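Local coordinates for Carboxylesterase/phospholipase family protein (Francisella tularensis subsp. tularensis, PDB 4F21) that probably hydrolyses carboxylic ester bonds as a serine hydrolase of the carboxylesterase/phospholipase family with an alpha/beta-hydrolase fold, at residues 31-42 / 64-72; 137-148 / 160-170. One frame throughout, in Å; residues are numbered along the deposited sequence.

Interaction 1 comes first along the chain. The segment 31-42 leaves strand 27-30, turns and enters strand 38-44. Residues 64-72 then return beside it, closing a loop of 21 residues. Interaction 2 opens only later, when strand 134-139 runs through the turn at S140 into helix 144-150. It closes a shorter loop, of 11 residues, as 160-170 comes back alongside. The two contacts are in series and neither crosses the other. They meet in the central sheet, where strands 38-44 and 134-139 are neighbours. I41 O lies 3.0 Å from A137 N, a probable hydrogen bond. The W42 ring packs on A137, M161 and L163, joining the two contacts through side chains.

Interaction 1: 31-42 / 64-72; sequences EPAKQARFCVIW and LDEIRFIFP
F38 and V40 lie beside I67 and F69 in parallel strands, and their backbones bond to E66, R68 and I70. R68 N gives to F38 O, V40 N to R68 O, I70 N to V40 O and W42 N to I70 O, each 2.9 Å. E66 O takes two donors, R37 N and F38 N. These are strands 38-44 and 67-72 of the alpha/beta-hydrolase sheet, neighbours in its 1-3-2-4-5-6-7 strand order. A water bridges W42 O and P72 O where strand 67-72 ends.

Two salt bridges lie at the other end. R37 grips E66 side-on, with NE 2.9 Å from OE1 and NH2 3.2 Å from OE2. Both oxygens lie near the guanidinium plane but are met from above the carboxylate plane. A bend at chi3 (-70°) turns the R68 guanidinium to E31, where NH2 meets OE1 at 3.1 Å. A36 CB lies over a face of the same guanidinium.

Apolar contacts follow the two faces. C39 SG touches I70 CG1 at 3.6 Å, on the face where helix 111-126 packs. V40 CB meets F69 CE2 on the face with F38 and I67. The F71 ring lies beside W42, CE1 against CB, tilted 43° to the five-membered ring of W42.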
loop_
_atom_site.group_PDB
_atom_site.type_symbol
_atom_site.label_atom_id
_atom_site.label_comp_id
_atom_site.label_asym_id
_atom_site.label_seq_id
_atom_site.Cartn_x
_atom_site.Cartn_y
_atom_site.Cartn_z
ATOM N N GLU A 31 -7.871 -11.719 -14.456
ATOM C CA GLU A 31 -7.579 -13.134 -14.302
ATOM C C GLU A 31 -6.375 -13.488 -15.165
ATOM O O GLU A 31 -6.318 -13.118 -16.337
ATOM C CB GLU A 31 -8.792 -13.976 -14.697
ATOM C CG GLU A 31 -8.871 -15.314 -13.985
ATOM C CD GLU A 31 -9.004 -15.160 -12.483
ATOM O OE1 GLU A 31 -8.147 -15.695 -11.747
ATOM O OE2 GLU A 31 -9.969 -14.503 -12.038
ATOM N N PRO A 32 -5.399 -14.201 -14.584
ATOM C CA PRO A 32 -4.143 -14.487 -15.282
ATOM C C PRO A 32 -4.331 -15.495 -16.409
ATOM O O PRO A 32 -5.336 -16.208 -16.437
ATOM C CB PRO A 32 -3.266 -15.075 -14.176
ATOM C CG PRO A 32 -4.230 -15.692 -13.232
ATOM C CD PRO A 32 -5.427 -14.795 -13.235
ATOM N N ALA A 33 -3.369 -15.541 -17.325
ATOM C CA ALA A 33 -3.416 -16.456 -18.460
ATOM C C ALA A 33 -3.441 -17.914 -18.003
ATOM O O ALA A 33 -4.316 -18.681 -18.406
ATOM C CB ALA A 33 -2.241 -16.203 -19.394
ATOM N N LYS A 34 -2.480 -18.292 -17.167
ATOM C CA LYS A 34 -2.476 -19.625 -16.576
ATOM C C LYS A 34 -3.261 -19.590 -15.268
ATOM O O LYS A 34 -3.882 -18.579 -14.939
ATOM C CB LYS A 34 -1.046 -20.114 -16.329
ATOM C CG LYS A 34 -0.189 -20.215 -17.586
ATOM C CD LYS A 34 1.203 -20.740 -17.270
ATOM C CE LYS A 34 2.057 -20.830 -18.524
ATOM N NZ LYS A 34 3.419 -21.355 -18.226
ATOM N N GLN A 35 -3.232 -20.693 -14.527
ATOM C CA GLN A 35 -3.965 -20.790 -13.271
ATOM C C GLN A 35 -3.501 -19.735 -12.273
ATOM O O GLN A 35 -2.309 -19.467 -12.154
ATOM C CB GLN A 35 -3.801 -22.184 -12.667
ATOM C CG GLN A 35 -4.658 -22.426 -11.440
ATOM C CD GLN A 35 -4.293 -23.707 -10.723
ATOM O OE1 GLN A 35 -3.115 -24.024 -10.555
ATOM N NE2 GLN A 35 -5.305 -24.456 -10.298
ATOM N N ALA A 36 -4.450 -19.136 -11.560
ATOM C CA ALA A 36 -4.122 -18.139 -10.548
ATOM C C ALA A 36 -3.448 -18.800 -9.359
ATOM O O ALA A 36 -4.036 -19.648 -8.692
ATOM C CB ALA A 36 -5.367 -17.392 -10.102
ATOM N N ARG A 37 -2.205 -18.411 -9.106
ATOM C CA ARG A 37 -1.454 -18.934 -7.977
ATOM C C ARG A 37 -1.078 -17.774 -7.064
ATOM O O ARG A 37 -0.869 -17.953 -5.864
ATOM C CB ARG A 37 -0.207 -19.680 -8.467
ATOM C CG ARG A 37 0.490 -20.529 -7.407
ATOM C CD ARG A 37 1.338 -21.634 -8.036
ATOM N NE ARG A 37 2.402 -21.119 -8.896
ATOM C CZ ARG A 37 3.653 -20.906 -8.497
ATOM N NH1 ARG A 37 4.003 -21.154 -7.244
ATOM N NH2 ARG A 37 4.556 -20.436 -9.349
ATOM N N PHE A 38 -1.016 -16.579 -7.644
ATOM C CA PHE A 38 -0.625 -15.377 -6.913
ATOM C C PHE A 38 -1.671 -14.280 -7.071
ATOM O O PHE A 38 -2.561 -14.385 -7.913
ATOM C CB PHE A 38 0.737 -14.883 -7.399
ATOM C CG PHE A 38 1.813 -15.935 -7.356
ATOM C CD1 PHE A 38 2.287 -16.410 -6.146
ATOM C CD2 PHE A 38 2.357 -16.439 -8.525
ATOM C CE1 PHE A 38 3.274 -17.370 -6.103
ATOM C CE2 PHE A 38 3.348 -17.401 -8.486
ATOM C CZ PHE A 38 3.805 -17.866 -7.273
ATOM N N CYS A 39 -1.569 -13.232 -6.259
ATOM C CA CYS A 39 -2.543 -12.142 -6.306
ATOM C C CYS A 39 -1.985 -10.816 -5.792
ATOM O O CYS A 39 -1.268 -10.771 -4.795
ATOM C CB CYS A 39 -3.811 -12.518 -5.531
ATOM S SG CYS A 39 -5.139 -11.289 -5.605
ATOM N N VAL A 40 -2.313 -9.733 -6.487
ATOM C CA VAL A 40 -1.884 -8.407 -6.062
ATOM C C VAL A 40 -3.083 -7.487 -5.880
ATOM O O VAL A 40 -3.782 -7.155 -6.841
ATOM C CB VAL A 40 -0.893 -7.762 -7.053
ATOM C CG1 VAL A 40 -0.239 -6.536 -6.421
ATOM C CG2 VAL A 40 0.165 -8.761 -7.473
ATOM N N ILE A 41 -3.322 -7.090 -4.635
ATOM C CA ILE A 41 -4.374 -6.140 -4.331
ATOM C C ILE A 41 -3.806 -4.727 -4.399
ATOM O O ILE A 41 -3.031 -4.319 -3.533
ATOM C CB ILE A 41 -4.992 -6.417 -2.952
ATOM C CG1 ILE A 41 -5.477 -7.866 -2.885
ATOM C CG2 ILE A 41 -6.135 -5.455 -2.670
ATOM C CD1 ILE A 41 -6.185 -8.223 -1.601
ATOM N N TRP A 42 -4.181 -4.000 -5.451
ATOM C CA TRP A 42 -3.693 -2.645 -5.699
ATOM C C TRP A 42 -4.740 -1.604 -5.310
ATOM O O TRP A 42 -5.811 -1.529 -5.916
ATOM C CB TRP A 42 -3.318 -2.475 -7.174
ATOM C CG TRP A 42 -2.519 -1.235 -7.459
ATOM C CD1 TRP A 42 -3.002 0.029 -7.632
ATOM C CD2 TRP A 42 -1.096 -1.145 -7.608
ATOM N NE1 TRP A 42 -1.968 0.902 -7.873
ATOM C CE2 TRP A 42 -0.788 0.206 -7.866
ATOM C CE3 TRP A 42 -0.052 -2.075 -7.547
ATOM C CZ2 TRP A 42 0.518 0.650 -8.059
ATOM C CZ3 TRP A 42 1.246 -1.631 -7.741
ATOM C CH2 TRP A 42 1.519 -0.281 -7.994
ATOM N N LEU A 64 3.039 -12.764 -15.856
ATOM C CA LEU A 64 1.715 -12.616 -15.270
ATOM C C LEU A 64 0.854 -13.806 -15.662
ATOM O O LEU A 64 -0.373 -13.723 -15.703
ATOM C CB LEU A 64 1.065 -11.308 -15.716
ATOM C CG LEU A 64 1.813 -10.037 -15.307
ATOM C CD1 LEU A 64 1.047 -8.810 -15.757
ATOM C CD2 LEU A 64 2.066 -9.998 -13.803
ATOM N N ASP A 65 1.523 -14.914 -15.960
ATOM C CA ASP A 65 0.855 -16.178 -16.220
ATOM C C ASP A 65 0.032 -16.631 -15.016
ATOM O O ASP A 65 -1.060 -17.170 -15.175
ATOM C CB ASP A 65 1.878 -17.256 -16.582
ATOM C CG ASP A 65 2.398 -17.114 -17.999
ATOM O OD1 ASP A 65 3.617 -17.292 -18.210
ATOM O OD2 ASP A 65 1.587 -16.829 -18.905
ATOM N N GLU A 66 0.551 -16.403 -13.813
ATOM C CA GLU A 66 -0.087 -16.921 -12.605
ATOM C C GLU A 66 -0.400 -15.847 -11.566
ATOM O O GLU A 66 -0.338 -16.111 -10.365
ATOM C CB GLU A 66 0.795 -17.996 -11.968
ATOM C CG GLU A 66 1.244 -19.084 -12.923
ATOM C CD GLU A 66 2.025 -20.178 -12.226
ATOM O OE1 GLU A 66 1.390 -21.055 -11.604
ATOM O OE2 GLU A 66 3.272 -20.159 -12.300
ATOM N N ILE A 67 -0.743 -14.646 -12.019
ATOM C CA ILE A 67 -1.014 -13.546 -11.094
ATOM C C ILE A 67 -2.372 -12.878 -11.326
ATOM O O ILE A 67 -2.604 -12.265 -12.369
ATOM C CB ILE A 67 0.100 -12.475 -11.145
ATOM C CG1 ILE A 67 1.449 -13.093 -10.778
ATOM C CG2 ILE A 67 -0.214 -11.331 -10.200
ATOM C CD1 ILE A 67 2.595 -12.117 -10.806
ATOM N N ARG A 68 -3.264 -13.009 -10.346
ATOM C CA ARG A 68 -4.553 -12.328 -10.367
ATOM C C ARG A 68 -4.397 -10.907 -9.850
ATOM O O ARG A 68 -3.730 -10.680 -8.847
ATOM C CB ARG A 68 -5.566 -13.065 -9.492
ATOM C CG ARG A 68 -6.906 -12.347 -9.365
ATOM C CD ARG A 68 -7.814 -13.009 -8.341
ATOM N NE ARG A 68 -8.306 -14.308 -8.787
ATOM C CZ ARG A 68 -7.844 -15.475 -8.351
ATOM N NH1 ARG A 68 -6.874 -15.504 -7.453
ATOM N NH2 ARG A 68 -8.354 -16.610 -8.812
ATOM N N PHE A 69 -5.018 -9.948 -10.527
ATOM C CA PHE A 69 -4.947 -8.560 -10.076
ATOM C C PHE A 69 -6.289 -8.038 -9.566
ATOM O O PHE A 69 -7.315 -8.156 -10.247
ATOM C CB PHE A 69 -4.399 -7.653 -11.180
ATOM C CG PHE A 69 -2.895 -7.649 -11.275
ATOM C CD1 PHE A 69 -2.238 -8.489 -12.156
ATOM C CD2 PHE A 69 -2.140 -6.799 -10.482
ATOM C CE1 PHE A 69 -0.857 -8.480 -12.244
ATOM C CE2 PHE A 69 -0.761 -6.788 -10.567
ATOM C CZ PHE A 69 -0.119 -7.629 -11.449
ATOM N N ILE A 70 -6.264 -7.461 -8.366
ATOM C CA ILE A 70 -7.460 -6.899 -7.742
ATOM C C ILE A 70 -7.364 -5.379 -7.613
ATOM O O ILE A 70 -6.514 -4.870 -6.889
ATOM C CB ILE A 70 -7.682 -7.491 -6.340
ATOM C CG1 ILE A 70 -7.815 -9.009 -6.425
ATOM C CG2 ILE A 70 -8.919 -6.888 -5.689
ATOM C CD1 ILE A 70 -8.959 -9.461 -7.298
ATOM N N PHE A 71 -8.241 -4.665 -8.319
ATOM C CA PHE A 71 -8.296 -3.205 -8.265
ATOM C C PHE A 71 -9.614 -2.711 -7.675
ATOM O O PHE A 71 -10.536 -2.379 -8.422
ATOM C CB PHE A 71 -8.147 -2.608 -9.667
ATOM C CG PHE A 71 -6.748 -2.641 -10.204
ATOM C CD1 PHE A 71 -5.856 -1.627 -9.908
ATOM C CD2 PHE A 71 -6.332 -3.676 -11.023
ATOM C CE1 PHE A 71 -4.569 -1.649 -10.404
ATOM C CE2 PHE A 71 -5.046 -3.706 -11.524
ATOM C CZ PHE A 71 -4.162 -2.691 -11.214
ATOM N N PRO A 72 -9.710 -2.650 -6.338
ATOM C CA PRO A 72 -10.929 -2.159 -5.683
ATOM C C PRO A 72 -11.228 -0.707 -6.045
ATOM O O PRO A 72 -10.297 0.085 -6.203
ATOM C CB PRO A 72 -10.597 -2.271 -4.193
ATOM C CG PRO A 72 -9.505 -3.281 -4.120
ATOM C CD PRO A 72 -8.699 -3.085 -5.361
HETATM O O HOH W 1 -7.227 0.097 -7.313
#

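Interaction 2: 137-148 / 160-170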
loop_
_atom_site.group_PDB
_atom_site.type_symbol
_atom_site.label_atom_id
_atom_site.label_comp_id
_atom_site.label_asym_id
_atom_site.label_seq_id
_atom_site.Cartn_x
_atom_site.Cartn_y
_atom_site.Cartn_z
ATOM N N ALA A 137 -0.460 -3.619 -2.201
ATOM C CA ALA A 137 0.250 -2.442 -2.683
ATOM C C ALA A 137 -0.658 -1.224 -2.595
ATOM O O ALA A 137 -1.865 -1.326 -2.816
ATOM C CB ALA A 137 0.714 -2.652 -4.112
ATOM N N GLY A 138 -0.080 -0.073 -2.272
ATOM C CA GLY A 138 -0.865 1.140 -2.149
ATOM C C GLY A 138 -0.137 2.371 -2.644
ATOM O O GLY A 138 1.084 2.452 -2.549
ATOM N N PHE A 139 -0.890 3.324 -3.183
ATOM C CA PHE A 139 -0.328 4.599 -3.612
ATOM C C PHE A 139 -1.026 5.766 -2.914
ATOM O O PHE A 139 -2.257 5.811 -2.842
ATOM C CB PHE A 139 -0.428 4.759 -5.132
ATOM C CG PHE A 139 -0.046 6.131 -5.625
ATOM C CD1 PHE A 139 1.282 6.467 -5.823
ATOM C CD2 PHE A 139 -1.015 7.086 -5.888
ATOM C CE1 PHE A 139 1.634 7.727 -6.272
ATOM C CE2 PHE A 139 -0.668 8.347 -6.336
ATOM C CZ PHE A 139 0.654 8.666 -6.530
ATOM N N SER A 140 -0.224 6.695 -2.401
ATOM C CA SER A 140 -0.719 7.945 -1.826
ATOM C C SER A 140 -1.750 7.679 -0.738
ATOM O O SER A 140 -1.441 7.095 0.300
ATOM C CB SER A 140 -1.316 8.839 -2.919
ATOM O OG SER A 140 -1.802 10.058 -2.390
ATOM N N GLN A 141 -2.978 8.117 -0.991
ATOM C CA GLN A 141 -4.068 7.993 -0.033
ATOM C C GLN A 141 -4.316 6.531 0.314
ATOM O O GLN A 141 -4.671 6.200 1.443
ATOM C CB GLN A 141 -5.338 8.607 -0.623
ATOM C CG GLN A 141 -6.394 8.981 0.394
ATOM C CD GLN A 141 -7.586 9.666 -0.244
ATOM O OE1 GLN A 141 -7.838 9.513 -1.440
ATOM N NE2 GLN A 141 -8.324 10.433 0.551
ATOM N N GLY A 142 -4.117 5.660 -0.670
ATOM C CA GLY A 142 -4.375 4.245 -0.503
ATOM C C GLY A 142 -3.287 3.504 0.242
ATOM O O GLY A 142 -3.563 2.518 0.929
ATOM N N GLY A 143 -2.052 3.983 0.117
ATOM C CA GLY A 143 -0.897 3.317 0.698
ATOM C C GLY A 143 -0.983 3.072 2.193
ATOM O O GLY A 143 -0.272 2.226 2.737
ATOM N N ILE A 144 -1.856 3.822 2.857
ATOM C CA ILE A 144 -2.081 3.677 4.288
ATOM C C ILE A 144 -2.765 2.347 4.608
ATOM O O ILE A 144 -2.400 1.659 5.564
ATOM C CB ILE A 144 -2.966 4.822 4.813
ATOM C CG1 ILE A 144 -2.461 6.171 4.291
ATOM C CG2 ILE A 144 -3.022 4.802 6.332
ATOM C CD1 ILE A 144 -3.498 7.274 4.315
ATOM N N ILE A 145 -3.747 1.988 3.786
ATOM C CA ILE A 145 -4.611 0.841 4.062
ATOM C C ILE A 145 -3.959 -0.490 3.675
ATOM O O ILE A 145 -4.538 -1.557 3.876
ATOM C CB ILE A 145 -5.974 0.996 3.345
ATOM C CG1 ILE A 145 -6.417 2.459 3.362
ATOM C CG2 ILE A 145 -7.044 0.136 4.001
ATOM C CD1 ILE A 145 -6.752 2.985 4.744
ATOM N N ALA A 146 -2.750 -0.425 3.127
ATOM C CA ALA A 146 -2.031 -1.636 2.743
ATOM C C ALA A 146 -1.056 -2.063 3.831
ATOM O O ALA A 146 -0.982 -3.240 4.196
ATOM C CB ALA A 146 -1.301 -1.426 1.431
ATOM N N THR A 147 -0.306 -1.093 4.342
ATOM C CA THR A 147 0.679 -1.348 5.384
ATOM C C THR A 147 -0.016 -1.731 6.683
ATOM O O THR A 147 0.115 -2.868 7.146
ATOM C CB THR A 147 1.597 -0.125 5.598
ATOM O OG1 THR A 147 2.377 0.098 4.417
ATOM C CG2 THR A 147 2.534 -0.352 6.764
ATOM N N TYR A 148 -0.773 -0.784 7.241
ATOM C CA TYR A 148 -1.526 -0.977 8.485
ATOM C C TYR A 148 -2.306 -2.281 8.520
ATOM O O TYR A 148 -2.357 -2.950 9.549
ATOM C CB TYR A 148 -2.498 0.183 8.717
ATOM C CG TYR A 148 -1.907 1.362 9.457
ATOM C CD1 TYR A 148 -0.941 1.182 10.437
ATOM C CD2 TYR A 148 -2.320 2.656 9.175
ATOM C CE1 TYR A 148 -0.402 2.260 11.112
ATOM C CE2 TYR A 148 -1.791 3.735 9.842
ATOM C CZ TYR A 148 -0.832 3.533 10.810
ATOM O OH TYR A 148 -0.305 4.615 11.472
ATOM N N ILE A 160 4.051 -5.799 1.066
ATOM C CA ILE A 160 3.463 -4.467 1.060
ATOM C C ILE A 160 4.244 -3.591 0.091
ATOM O O ILE A 160 5.474 -3.588 0.106
ATOM C CB ILE A 160 3.516 -3.809 2.454
ATOM C CG1 ILE A 160 2.887 -4.717 3.512
ATOM C CG2 ILE A 160 2.826 -2.456 2.427
ATOM C CD1 ILE A 160 3.150 -4.254 4.932
ATOM N N MET A 161 3.537 -2.853 -0.755
ATOM C CA MET A 161 4.208 -1.896 -1.631
ATOM C C MET A 161 3.718 -0.466 -1.412
ATOM O O MET A 161 2.830 0.024 -2.115
ATOM C CB MET A 161 4.098 -2.308 -3.101
ATOM C CG MET A 161 4.921 -3.540 -3.450
ATOM S SD MET A 161 5.166 -3.775 -5.223
ATOM C CE MET A 161 3.525 -4.250 -5.751
ATOM N N ALA A 162 4.308 0.194 -0.423
ATOM C CA ALA A 162 3.955 1.565 -0.095
ATOM C C ALA A 162 4.559 2.523 -1.114
ATOM O O ALA A 162 5.769 2.526 -1.336
ATOM C CB ALA A 162 4.422 1.913 1.311
ATOM N N LEU A 163 3.703 3.329 -1.733
ATOM C CA LEU A 163 4.120 4.251 -2.780
ATOM C C LEU A 163 3.589 5.645 -2.485
ATOM O O LEU A 163 2.383 5.878 -2.547
ATOM C CB LEU A 163 3.587 3.785 -4.138
ATOM C CG LEU A 163 3.878 2.344 -4.561
ATOM C CD1 LEU A 163 2.757 1.816 -5.439
ATOM C CD2 LEU A 163 5.198 2.264 -5.294
ATOM N N SER A 164 4.500 6.558 -2.156
ATOM C CA SER A 164 4.164 7.959 -1.915
ATOM C C SER A 164 3.167 8.125 -0.775
ATOM O O SER A 164 2.248 8.935 -0.866
ATOM C CB SER A 164 3.609 8.597 -3.187
ATOM O OG SER A 164 4.403 8.239 -4.301
ATOM N N THR A 165 3.361 7.365 0.299
ATOM C CA THR A 165 2.393 7.336 1.390
ATOM C C THR A 165 3.008 7.530 2.777
ATOM O O THR A 165 4.000 6.892 3.131
ATOM C CB THR A 165 1.600 6.019 1.389
ATOM O OG1 THR A 165 0.927 5.863 0.135
ATOM C CG2 THR A 165 0.579 6.033 2.496
ATOM N N TYR A 166 2.396 8.413 3.558
ATOM C CA TYR A 166 2.814 8.665 4.930
ATOM C C TYR A 166 2.141 7.688 5.894
ATOM O O TYR A 166 1.337 6.856 5.480
ATOM C CB TYR A 166 2.521 10.118 5.327
ATOM C CG TYR A 166 1.051 10.468 5.477
ATOM C CD1 TYR A 166 0.107 10.051 4.548
ATOM C CD2 TYR A 166 0.612 11.224 6.555
ATOM C CE1 TYR A 166 -1.229 10.374 4.693
ATOM C CE2 TYR A 166 -0.719 11.552 6.707
ATOM C CZ TYR A 166 -1.636 11.126 5.775
ATOM O OH TYR A 166 -2.965 11.453 5.933
ATOM N N LEU A 167 2.470 7.793 7.177
ATOM C CA LEU A 167 1.941 6.872 8.176
ATOM C C LEU A 167 1.159 7.618 9.256
ATOM O O LEU A 167 1.717 7.967 10.296
ATOM C CB LEU A 167 3.083 6.072 8.803
ATOM C CG LEU A 167 2.794 4.638 9.244
ATOM C CD1 LEU A 167 2.080 3.874 8.143
ATOM C CD2 LEU A 167 4.086 3.933 9.619
ATOM N N PRO A 168 -0.140 7.865 9.012
ATOM C CA PRO A 168 -0.993 8.636 9.922
ATOM C C PRO A 168 -1.518 7.792 11.073
ATOM O O PRO A 168 -1.510 6.565 10.983
ATOM C CB PRO A 168 -2.160 9.043 9.024
ATOM C CG PRO A 168 -2.293 7.905 8.092
ATOM C CD PRO A 168 -0.884 7.420 7.821
ATOM N N ALA A 169 -1.971 8.455 12.135
ATOM C CA ALA A 169 -2.550 7.786 13.300
ATOM C C ALA A 169 -1.664 6.660 13.824
ATOM O O ALA A 169 -2.160 5.623 14.264
ATOM C CB ALA A 169 -3.945 7.264 12.980
ATOM N N TRP A 170 -0.353 6.874 13.771
ATOM C CA TRP A 170 0.613 5.877 14.218
ATOM C C TRP A 170 0.410 5.521 15.689
ATOM O O TRP A 170 0.718 4.409 16.110
ATOM C CB TRP A 170 2.044 6.361 13.958
ATOM C CG TRP A 170 3.115 5.450 14.492
ATOM C CD1 TRP A 170 3.932 5.685 15.561
ATOM C CD2 TRP A 170 3.482 4.160 13.985
ATOM N NE1 TRP A 170 4.784 4.624 15.747
ATOM C CE2 TRP A 170 4.527 3.675 14.794
ATOM C CE3 TRP A 170 3.027 3.370 12.926
ATOM C CZ2 TRP A 170 5.126 2.438 14.577
ATOM C CZ3 TRP A 170 3.625 2.144 12.711
ATOM C CH2 TRP A 170 4.662 1.689 13.531
#
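A137 CB meets M161 CB at 3.5 Å where the two parallel strands pair. G138 N then donates to M161 O, 2.9 Å and nearly straight at 171°. G138 O receives a weak bond from L163 N. The F139 ring extends along L163 and S164, with CE1 3.4 Å from S164 OG. With chi1 at 172° its CG lies opposite the backbone N, and the ring reaches S164.

S140 N donates to L163 O at 2.7 Å. S140 sits in a tight turn with positive phi (55°), consistent with the nucleophile elbow of alpha/beta-hydrolases. Its OG is hydrogen-bonded to H226, which with D194 probably completes a catalytic triad. T165 OG1 lies 2.7 Å from S140 O and 3.1 Å from L163 O; which one takes its proton is not settled. G143 CA packs close against this hydroxyl.

The helix of this beta-alpha-beta unit follows. The I144 side chain crosses T165 at about a right angle, CG1 against CG2, and its own CG2 meets P168 CG. T147 OG1 touches I160 CG2 at 3.3 Å. L167 CD1 lies over one face of the Y148 ring, toward its rim, in a CH-pi contact, and F173 stacks with that ring. Y148 OH points at P168 O near the ring plane; the modelled separation is doubtfully short.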